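Local coordinates for protein putative SAM-dependent O-methyltranferase (Podospora anserina, PDB 4YMH) that binds the methyl donor S-adenosylmethionine and its product S-adenosylhomocysteine, and probably acts as a cation-dependent O-methyltransferase, at residues 85-89 / 90-94; 124-127 / 128-131; 194-197 / 198-202; 212-215 / 216-219. All coordinates share one frame; numbering follows the deposited sequence.

Interaction 1. Residues 85-89 / 90-94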
loop_
_atom_site.group_PDB
_atom_site.type_symbol
_atom_site.label_atom_id
_atom_site.label_comp_id
_atom_site.label_asym_id
_atom_site.label_seq_id
_atom_site.Cartn_x
_atom_site.Cartn_y
_atom_site.Cartn_z
ATOM N N GLU A 85 18.291 -6.103 2.199
ATOM C CA GLU A 85 17.817 -7.452 1.887
ATOM C C GLU A 85 17.005 -7.463 0.592
ATOM O O GLU A 85 17.080 -8.414 -0.203
ATOM C CB GLU A 85 16.964 -8.015 3.034
ATOM C CG GLU A 85 17.745 -8.445 4.286
ATOM C CD GLU A 85 18.566 -9.714 4.091
ATOM O OE1 GLU A 85 18.490 -10.343 3.007
ATOM O OE2 GLU A 85 19.288 -10.090 5.039
ATOM N N GLY A 86 16.230 -6.404 0.381
ATOM C CA GLY A 86 15.365 -6.347 -0.786
ATOM C C GLY A 86 16.091 -6.035 -2.079
ATOM O O GLY A 86 15.501 -6.124 -3.156
ATOM N N THR A 87 17.364 -5.656 -1.982
ATOM C CA THR A 87 18.140 -5.339 -3.180
ATOM C C THR A 87 19.436 -6.151 -3.339
ATOM O O THR A 87 20.383 -5.698 -3.990
ATOM C CB THR A 87 18.496 -3.847 -3.203
ATOM O OG1 THR A 87 19.179 -3.503 -1.991
ATOM C CG2 THR A 87 17.240 -3.002 -3.354
ATOM N N ARG A 88 19.473 -7.349 -2.766
ATOM C CA ARG A 88 20.649 -8.204 -2.861
ATOM C C ARG A 88 21.013 -8.552 -4.306
ATOM O O ARG A 88 22.186 -8.669 -4.638
ATOM C CB ARG A 88 20.443 -9.500 -2.076
ATOM C CG ARG A 88 20.660 -9.374 -0.593
ATOM C CD ARG A 88 20.535 -10.715 0.096
ATOM N NE ARG A 88 20.668 -10.569 1.541
ATOM C CZ ARG A 88 21.821 -10.630 2.199
ATOM N NH1 ARG A 88 22.954 -10.853 1.544
ATOM N NH2 ARG A 88 21.836 -10.476 3.515
ATOM N N ASP A 89 20.009 -8.723 -5.156
ATOM C CA ASP A 89 20.253 -9.180 -6.523
ATOM C C ASP A 89 20.878 -8.110 -7.411
ATOM O O ASP A 89 21.648 -8.419 -8.316
ATOM C CB ASP A 89 18.952 -9.685 -7.156
ATOM C CG ASP A 89 18.595 -11.097 -6.709
ATOM O OD1 ASP A 89 19.468 -11.778 -6.128
ATOM O OD2 ASP A 89 17.448 -11.533 -6.950
ATOM N N THR A 90 20.555 -6.852 -7.146
ATOM C CA THR A 90 21.044 -5.748 -7.967
ATOM C C THR A 90 22.188 -4.961 -7.326
ATOM O O THR A 90 22.813 -4.122 -7.979
ATOM C CB THR A 90 19.928 -4.763 -8.256
ATOM O OG1 THR A 90 19.616 -4.058 -7.049
ATOM C CG2 THR A 90 18.694 -5.498 -8.740
ATOM N N LYS A 91 22.427 -5.210 -6.043
ATOM C CA LYS A 91 23.410 -4.456 -5.271
ATOM C C LYS A 91 23.154 -2.945 -5.379
ATOM O O LYS A 91 24.074 -2.163 -5.624
ATOM C CB LYS A 91 24.830 -4.799 -5.728
ATOM C CG LYS A 91 25.127 -6.303 -5.800
ATOM C CD LYS A 91 25.069 -6.980 -4.438
ATOM C CE LYS A 91 25.295 -8.487 -4.552
ATOM N NZ LYS A 91 26.710 -8.886 -4.310
ATOM N N ALA A 92 21.890 -2.552 -5.226
ATOM C CA ALA A 92 21.520 -1.141 -5.145
ATOM C C ALA A 92 22.314 -0.413 -4.064
ATOM O O ALA A 92 22.585 -0.971 -2.990
ATOM C CB ALA A 92 20.016 -0.991 -4.868
ATOM N N GLU A 93 22.685 0.829 -4.358
ATOM C CA GLU A 93 23.262 1.712 -3.355
ATOM C C GLU A 93 22.164 2.173 -2.413
ATOM O O GLU A 93 21.062 2.532 -2.832
ATOM C CB GLU A 93 23.956 2.927 -3.990
ATOM C CG GLU A 93 24.659 3.830 -2.961
ATOM C CD GLU A 93 25.263 5.104 -3.558
ATOM O OE1 GLU A 93 24.944 5.446 -4.715
ATOM O OE2 GLU A 93 26.069 5.763 -2.864
ATOM N N ILE A 94 22.469 2.146 -1.129
ATOM C CA ILE A 94 21.535 2.592 -0.112
ATOM C C ILE A 94 22.203 3.688 0.692
ATOM O O ILE A 94 23.253 3.474 1.281
ATOM C CB ILE A 94 21.111 1.436 0.788
ATOM C CG1 ILE A 94 20.407 0.383 -0.066
ATOM C CG2 ILE A 94 20.192 1.921 1.898
ATOM C CD1 ILE A 94 20.430 -0.963 0.523
#
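The connection from helix to second strand in a beta-alpha-beta unit, running from helix 78-86 into strand 93-98, folds back so that T87 meets A92 and I94. T87 CB lies 3.6 Å from A92 CB. T87 OG1 sits between the backbone N and the carbonyl carbon (chi1 55°), which turns it toward I94 CD1, 3.8 Å away, the two side chains crossing at an angle. A threonine suits this place because its methyl flank packs on A92 and its buried hydroxyl is satisfied by hydrogen bonds with W83 O and R119 NH1. The turn itself is held lightly: T87 O receives weak bonds from T90 N at 3.4 Å and from K91 N at 2.9 Å. T90 adds a weak ST turn, A92 N reaching T90 OG1 at 3.3 Å. K91 folds its chain back, bringing CE to 3.1 Å from R88 O. Outside the bend, R88 grips E85 side-on, NE to OE1 at 2.6 Å and NH2 to OE2 at 3.0 Å; both bonds are nearly straight and lie in the guanidinium plane but meet the carboxylate from above its own, and Y114 also bonds OE2. Beyond the turn, E93 pairs with R68 and through its backbone with I69 of strand 68-72, I94 tucks against W83 and Y84 of helix 78-86, and D89 packs on D235 of the second subunit.

Interaction 2. Residues 124-127 / 128-131. With SAH (S-adenosyl-L-homocysteine), chain E.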
loop_
_atom_site.group_PDB
_atom_site.type_symbol
_atom_site.label_atom_id
_atom_site.label_comp_id
_atom_site.label_asym_id
_atom_site.label_seq_id
_atom_site.Cartn_x
_atom_site.Cartn_y
_atom_site.Cartn_z
ATOM N N GLU A 124 26.251 11.155 8.342
ATOM C CA GLU A 124 25.949 11.735 9.605
ATOM C C GLU A 124 25.694 13.224 9.501
ATOM O O GLU A 124 26.309 13.911 8.729
ATOM C CB GLU A 124 27.083 11.434 10.548
ATOM C CG GLU A 124 28.429 11.702 9.929
ATOM C CD GLU A 124 28.988 10.592 9.038
ATOM O OE1 GLU A 124 29.571 9.643 9.602
ATOM O OE2 GLU A 124 28.930 10.709 7.788
ATOM N N GLY A 125 24.776 13.709 10.301
ATOM C CA GLY A 125 24.527 15.131 10.395
ATOM C C GLY A 125 23.059 15.442 10.213
ATOM O O GLY A 125 22.287 14.576 9.776
ATOM N N PRO A 126 22.667 16.684 10.536
ATOM C CA PRO A 126 21.280 17.122 10.345
ATOM C C PRO A 126 20.872 16.896 8.904
ATOM O O PRO A 126 21.527 17.452 8.023
ATOM C CB PRO A 126 21.322 18.625 10.668
ATOM C CG PRO A 126 22.625 18.846 11.387
ATOM C CD PRO A 126 23.564 17.803 10.868
ATOM N N ALA A 127 19.826 16.105 8.669
ATOM C CA ALA A 127 19.421 15.746 7.312
ATOM C C ALA A 127 19.040 16.964 6.479
ATOM O O ALA A 127 19.173 16.940 5.253
ATOM C CB ALA A 127 18.272 14.763 7.343
ATOM N N GLU A 128 18.565 18.017 7.138
ATOM C CA GLU A 128 18.147 19.217 6.429
ATOM C C GLU A 128 19.308 19.788 5.615
ATOM O O GLU A 128 19.108 20.259 4.494
ATOM C CB GLU A 128 17.571 20.252 7.405
ATOM C CG GLU A 128 18.438 20.592 8.612
ATOM C CD GLU A 128 18.108 19.805 9.892
ATOM O OE1 GLU A 128 17.615 18.660 9.813
ATOM O OE2 GLU A 128 18.340 20.357 10.994
ATOM N N ASN A 129 20.527 19.693 6.138
ATOM C CA ASN A 129 21.696 20.133 5.366
ATOM C C ASN A 129 22.330 19.050 4.486
ATOM O O ASN A 129 22.663 19.313 3.337
ATOM C CB ASN A 129 22.776 20.714 6.278
ATOM C CG ASN A 129 22.212 21.640 7.340
ATOM O OD1 ASN A 129 21.685 22.708 7.025
ATOM N ND2 ASN A 129 22.398 21.281 8.602
ATOM N N THR A 130 22.484 17.833 4.999
ATOM C CA THR A 130 23.178 16.799 4.216
ATOM C C THR A 130 22.381 16.377 2.988
ATOM O O THR A 130 22.968 16.091 1.952
ATOM C CB THR A 130 23.508 15.548 5.057
ATOM O OG1 THR A 130 22.299 14.972 5.550
ATOM C CG2 THR A 130 24.410 15.921 6.239
ATOM N N LEU A 131 21.052 16.359 3.090
ATOM C CA LEU A 131 20.200 15.995 1.949
ATOM C C LEU A 131 20.503 16.878 0.734
ATOM O O LEU A 131 20.522 16.396 -0.396
ATOM C CB LEU A 131 18.712 16.095 2.316
ATOM C CG LEU A 131 17.667 15.873 1.212
ATOM C CD1 LEU A 131 17.711 14.438 0.695
ATOM C CD2 LEU A 131 16.263 16.212 1.730
HETATM N N SAH E . 13.794 4.240 9.949
HETATM C CA SAH E . 13.964 3.607 11.226
HETATM C CB SAH E . 13.456 4.490 12.363
HETATM C CG SAH E . 13.740 5.986 12.267
HETATM S SD SAH E . 13.245 6.809 13.735
HETATM C C SAH E . 13.240 2.290 11.282
HETATM O O SAH E . 13.566 1.458 12.096
HETATM O OXT SAH E . 12.321 2.084 10.503
HETATM C "C5'" SAH E . 13.727 8.422 13.271
HETATM C "C4'" SAH E . 15.229 8.659 13.266
HETATM O "O4'" SAH E . 15.504 9.923 12.692
HETATM C "C3'" SAH E . 15.820 8.705 14.654
HETATM O "O3'" SAH E . 16.900 7.810 14.772
HETATM C "C2'" SAH E . 16.297 10.126 14.816
HETATM O "O2'" SAH E . 17.410 10.250 15.643
HETATM C "C1'" SAH E . 16.528 10.580 13.395
HETATM N N9 SAH E . 16.400 12.032 13.211
HETATM C C8 SAH E . 15.552 12.854 13.802
HETATM N N7 SAH E . 15.725 14.094 13.378
HETATM C C5 SAH E . 16.693 14.076 12.496
HETATM C C6 SAH E . 17.373 15.053 11.648
HETATM N N6 SAH E . 17.003 16.312 11.714
HETATM N N1 SAH E . 18.338 14.641 10.831
HETATM C C2 SAH E . 18.675 13.357 10.782
HETATM N N3 SAH E . 18.106 12.414 11.509
HETATM C C4 SAH E . 17.126 12.711 12.370
HETATM O O HOH W 1 22.618 12.912 7.784
#
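The adenine of S-adenosylhomocysteine presents its Watson-Crick atoms to A127 and E128. A127 N donates to N1 at 3.0 Å in a nearly straight bond, and N6 donates to E128 OE1 at 3.1 Å. The E128 carboxylate is itself flat, and P126 CB sits over it, 3.5 Å from both CD and OE2; N129 ND2 also comes alongside the proline ring, 3.5 Å from P126 CB. E128 reaches the base because CG lies between the backbone N and the carbonyl carbon (chi1 52°) and the chain then bends at chi2, turning the acid back over P126; Y153 OH gives OE1 a weak second bond. P126 stands at the N-cap of helix 127-133, and its O takes both N129 N, from above the carbonyl plane, and T130 N, within that plane at 3.2 Å. Just before it, G125 adopts backbone angles that a side chain would not tolerate. T130 ties this approach to the helix: OG1 donates to a water at 3.1 Å, which in turn donates to G125 O at 2.6 Å, while CG2 lies 3.7 Å from E124 O. With alanine in place of T130, the water would probably lose the hydroxyl that donates to it, leaving the G125 carbonyl without its water link to the helix. Packing of A127 and L131 on L97 backs the loop. Together, a donor facing N1 and an acceptor facing N6 match adenine; a guanine, with the reverse polarity at these positions, would probably fit poorly.

Interaction 3. Residues 194-197 / 198-202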
loop_
_atom_site.group_PDB
_atom_site.type_symbol
_atom_site.label_atom_id
_atom_site.label_comp_id
_atom_site.label_asym_id
_atom_site.label_seq_id
_atom_site.Cartn_x
_atom_site.Cartn_y
_atom_site.Cartn_z
ATOM N N ARG A 194 1.379 11.756 24.485
ATOM C CA ARG A 194 0.357 12.512 23.752
ATOM C C ARG A 194 0.828 13.924 23.312
ATOM O O ARG A 194 0.662 14.284 22.151
ATOM C CB ARG A 194 -0.919 12.585 24.606
ATOM C CG ARG A 194 -2.145 13.153 23.927
ATOM C CD ARG A 194 -3.405 12.980 24.815
ATOM N NE ARG A 194 -3.853 11.583 24.922
ATOM C CZ ARG A 194 -4.582 10.961 23.995
ATOM N NH1 ARG A 194 -4.909 11.593 22.877
ATOM N NH2 ARG A 194 -4.962 9.699 24.165
ATOM N N PRO A 195 1.428 14.733 24.218
ATOM C CA PRO A 195 1.889 16.037 23.711
ATOM C C PRO A 195 2.868 15.951 22.538
ATOM O O PRO A 195 2.753 16.721 21.556
ATOM C CB PRO A 195 2.567 16.659 24.932
ATOM C CG PRO A 195 1.836 16.071 26.072
ATOM C CD PRO A 195 1.540 14.662 25.688
ATOM N N TYR A 196 3.810 15.016 22.629
ATOM C CA TYR A 196 4.767 14.826 21.551
ATOM C C TYR A 196 4.033 14.523 20.227
ATOM O O TYR A 196 4.254 15.175 19.189
ATOM C CB TYR A 196 5.758 13.692 21.893
ATOM C CG TYR A 196 6.593 13.289 20.707
ATOM C CD1 TYR A 196 7.718 14.019 20.344
ATOM C CD2 TYR A 196 6.236 12.199 19.919
ATOM C CE1 TYR A 196 8.467 13.665 19.234
ATOM C CE2 TYR A 196 6.969 11.845 18.815
ATOM C CZ TYR A 196 8.091 12.576 18.482
ATOM O OH TYR A 196 8.834 12.222 17.374
ATOM N N TRP A 197 3.144 13.539 20.259
ATOM C CA TRP A 197 2.491 13.137 19.013
ATOM C C TRP A 197 1.521 14.201 18.495
ATOM O O TRP A 197 1.285 14.281 17.300
ATOM C CB TRP A 197 1.777 11.789 19.174
ATOM C CG TRP A 197 2.747 10.638 19.144
ATOM C CD1 TRP A 197 3.065 9.800 20.170
ATOM C CD2 TRP A 197 3.543 10.229 18.028
ATOM N NE1 TRP A 197 4.009 8.887 19.759
ATOM C CE2 TRP A 197 4.313 9.127 18.443
ATOM C CE3 TRP A 197 3.666 10.682 16.709
ATOM C CZ2 TRP A 197 5.203 8.469 17.588
ATOM C CZ3 TRP A 197 4.545 10.032 15.862
ATOM C CH2 TRP A 197 5.308 8.936 16.308
ATOM N N ASN A 198 0.971 15.019 19.382
ATOM C CA ASN A 198 0.097 16.109 18.951
ATOM C C ASN A 198 0.899 17.153 18.187
ATOM O O ASN A 198 0.444 17.682 17.168
ATOM C CB ASN A 198 -0.600 16.757 20.155
ATOM C CG ASN A 198 -2.007 16.232 20.369
ATOM O OD1 ASN A 198 -2.831 16.206 19.445
ATOM N ND2 ASN A 198 -2.286 15.791 21.587
ATOM N N GLY A 199 2.097 17.450 18.697
ATOM C CA GLY A 199 3.013 18.322 17.975
ATOM C C GLY A 199 3.321 17.778 16.586
ATOM O O GLY A 199 3.238 18.500 15.561
ATOM N N CYS A 200 3.684 16.494 16.549
ATOM C CA CYS A 200 3.949 15.841 15.271
ATOM C C CYS A 200 2.743 15.937 14.346
ATOM O O CYS A 200 2.885 16.213 13.171
ATOM C CB CYS A 200 4.335 14.375 15.466
ATOM S SG CYS A 200 5.980 14.191 16.223
ATOM N N GLY A 201 1.554 15.719 14.887
ATOM C CA GLY A 201 0.351 15.738 14.081
ATOM C C GLY A 201 0.079 17.097 13.476
ATOM O O GLY A 201 -0.343 17.183 12.335
ATOM N N GLN A 202 0.309 18.165 14.233
ATOM C CA GLN A 202 0.120 19.510 13.679
ATOM C C GLN A 202 1.077 19.753 12.509
ATOM O O GLN A 202 0.675 20.280 11.440
ATOM C CB GLN A 202 0.310 20.571 14.771
ATOM C CG GLN A 202 -0.736 20.435 15.865
ATOM C CD GLN A 202 -0.352 21.154 17.145
ATOM O OE1 GLN A 202 0.633 21.897 17.189
ATOM N NE2 GLN A 202 -1.127 20.930 18.198
HETATM O O HOH W 2 -4.476 14.374 21.965
#
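C200 SG rests over one face of the Y196 ring, 3.8 Å from its centroid and 26° off the ring normal, in a sulfur-aromatic contact between residues four apart on helix 194-212. The nearest ring atom is Y196 CZ, 3.5 Å from SG, so the sulfur lies toward the phenol end. W197 meets the same cysteine obliquely, W197 CE3 standing 4.0 Å from C200 CB. The two rings also touch each other: Y196 CE2 is placed 3.7 Å above the W197 ring, over its centre. With Y196 CG anti to the backbone N (chi1 169°), the ring is put where C200 SG lies over its face. On another side of the helix, R194 and N198 run side by side. N198 ND2 lies 3.5 Å from R194 CG, and a water accepts from ND2 at 2.6 Å and from R194 NH1 at 3.0 Å. The arginine is positioned from outside by A186 O, which receives NH2, and by D191, which forms a salt bridge with NE. Regular bonds from N198, G199, C200 and G201 back to R194 through W197 fix the spacing, while R177 and L179 pack on W197 and K147 on C200. The Y196 side chain is about 7 Å from the bound S-adenosylhomocysteine, so this is packing near the pocket. Chemically the helix is divided: the small thiol lets sulfur lie on the Y196 face while CB meets W197, and a single water joins N198 to R194, whose charge is met by D191.

Interaction 4. Residues 212-215 / 216-219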
loop_
_atom_site.group_PDB
_atom_site.type_symbol
_atom_site.label_atom_id
_atom_site.label_comp_id
_atom_site.label_asym_id
_atom_site.label_seq_id
_atom_site.Cartn_x
_atom_site.Cartn_y
_atom_site.Cartn_z
ATOM N N MET A 212 -0.629 18.884 -1.412
ATOM C CA MET A 212 -1.737 19.028 -2.354
ATOM C C MET A 212 -1.620 20.294 -3.197
ATOM O O MET A 212 -2.261 20.399 -4.246
ATOM C CB MET A 212 -3.075 19.006 -1.619
ATOM C CG MET A 212 -3.387 17.656 -0.987
ATOM S SD MET A 212 -3.258 16.258 -2.140
ATOM C CE MET A 212 -4.633 16.588 -3.210
ATOM N N GLU A 213 -0.781 21.236 -2.767
ATOM C CA GLU A 213 -0.630 22.489 -3.499
ATOM C C GLU A 213 0.537 22.448 -4.489
ATOM O O GLU A 213 0.753 23.407 -5.234
ATOM C CB GLU A 213 -0.422 23.661 -2.525
ATOM C CG GLU A 213 -1.553 23.840 -1.529
ATOM C CD GLU A 213 -2.890 24.060 -2.212
ATOM O OE1 GLU A 213 -2.955 24.877 -3.158
ATOM O OE2 GLU A 213 -3.878 23.405 -1.808
ATOM N N ASP A 214 1.296 21.355 -4.485
ATOM C CA ASP A 214 2.504 21.273 -5.318
ATOM C C ASP A 214 2.162 20.671 -6.674
ATOM O O ASP A 214 1.781 19.510 -6.757
ATOM C CB ASP A 214 3.586 20.450 -4.617
ATOM C CG ASP A 214 4.969 20.620 -5.258
ATOM O OD1 ASP A 214 5.077 20.668 -6.504
ATOM O OD2 ASP A 214 5.956 20.701 -4.508
ATOM N N PRO A 215 2.291 21.470 -7.743
ATOM C CA PRO A 215 1.822 21.012 -9.052
ATOM C C PRO A 215 2.728 19.955 -9.682
ATOM O O PRO A 215 2.402 19.455 -10.753
ATOM C CB PRO A 215 1.821 22.291 -9.896
ATOM C CG PRO A 215 2.858 23.162 -9.267
ATOM C CD PRO A 215 2.834 22.838 -7.786
ATOM N N ARG A 216 3.837 19.621 -9.037
ATOM C CA ARG A 216 4.784 18.677 -9.633
ATOM C C ARG A 216 4.450 17.214 -9.334
ATOM O O ARG A 216 4.961 16.301 -9.996
ATOM C CB ARG A 216 6.209 18.991 -9.155
ATOM C CG ARG A 216 6.738 20.333 -9.621
ATOM C CD ARG A 216 8.057 20.672 -8.917
ATOM N NE ARG A 216 7.877 20.784 -7.472
ATOM C CZ ARG A 216 8.819 21.194 -6.626
ATOM N NH1 ARG A 216 10.016 21.533 -7.074
ATOM N NH2 ARG A 216 8.559 21.275 -5.330
ATOM N N ILE A 217 3.579 16.985 -8.357
ATOM C CA ILE A 217 3.440 15.646 -7.796
ATOM C C ILE A 217 2.017 15.117 -7.706
ATOM O O ILE A 217 1.064 15.887 -7.572
ATOM C CB ILE A 217 4.048 15.590 -6.370
ATOM C CG1 ILE A 217 3.469 16.701 -5.485
ATOM C CG2 ILE A 217 5.561 15.692 -6.435
ATOM C CD1 ILE A 217 3.950 16.674 -4.031
ATOM N N ASP A 218 1.897 13.791 -7.773
ATOM C CA ASP A 218 0.685 13.071 -7.384
ATOM C C ASP A 218 0.893 12.496 -5.988
ATOM O O ASP A 218 1.971 11.966 -5.674
ATOM C CB ASP A 218 0.346 11.933 -8.363
ATOM C CG ASP A 218 -0.222 12.430 -9.684
ATOM O OD1 ASP A 218 -0.788 13.549 -9.727
ATOM O OD2 ASP A 218 -0.104 11.684 -10.683
ATOM N N VAL A 219 -0.148 12.596 -5.162
ATOM C CA VAL A 219 -0.081 12.184 -3.767
ATOM C C VAL A 219 -1.156 11.171 -3.407
ATOM O O VAL A 219 -2.324 11.304 -3.809
ATOM C CB VAL A 219 -0.231 13.400 -2.818
ATOM C CG1 VAL A 219 -0.163 12.959 -1.350
ATOM C CG2 VAL A 219 0.817 14.470 -3.136
#
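D214 and R216 form the tight part of this turn. R216 grips the carboxylate side-on, NE to D214 OD1 at 3.0 Å and NH2 to D214 OD2 at 2.8 Å, each on a syn lone pair, with the two flat groups only 15° from coplanar. OD1 takes a second bond on its anti side from R216 N, also 3.0 Å long, which makes an Asx turn. Three bonds therefore hold the acid; its CG lies anti to the backbone N (chi1 -166°), which swings the carboxylate beside the carbonyl carbon, toward the N-H and guanidinium of R216. The arginine's NH1 goes on to pair with D159. D214 CB meanwhile touches I217 CD1 at 3.8 Å, beside L158 of helix 150-159. An asparagine at D214 would probably keep part of this hydrogen bonding but leave the R216 guanidinium without its negative mate in the turn, freer to swing away. The backbone bond that closes the turn, I217 N to D214 O, is weak at 3.5 Å. The other end is looser: M212 SD comes no closer than 4.2 Å to V219 CB, with S24 of the second subunit packing on the methionine. P215, exposed on the outer side, has the backbone angles that suit the second position of a bend. The result is a type I beta turn, D214 to I217, stiffened by an Asx turn, that reverses the chain between helix 194-212 and strand 217-222, an outermost strand of the mixed sheet within this chain.

All four contacts are local and partly buried, but they serve different joints of the Rossmann-like fold. Interactions 1 and 4 are turns leading from a helix into a strand of the same mixed sheet, at strands 93-98 and 217-222; each carries an arginine-carboxylate pair and touches the second subunit. Interaction 2 instead leads from strand 120-124 into a helix and alone holds the ligand, so two of its polar groups, A127 N and E128 OE1, are turned to adenine. Interaction 3 lies wholly within helix 194-212, whose far end leads to interaction 4, and combines a sulfur-aromatic contact with a water-bridged polar pair. Interactions 1 and 3 lie on opposite sides of the chain's centre, their centres about 35 Å apart.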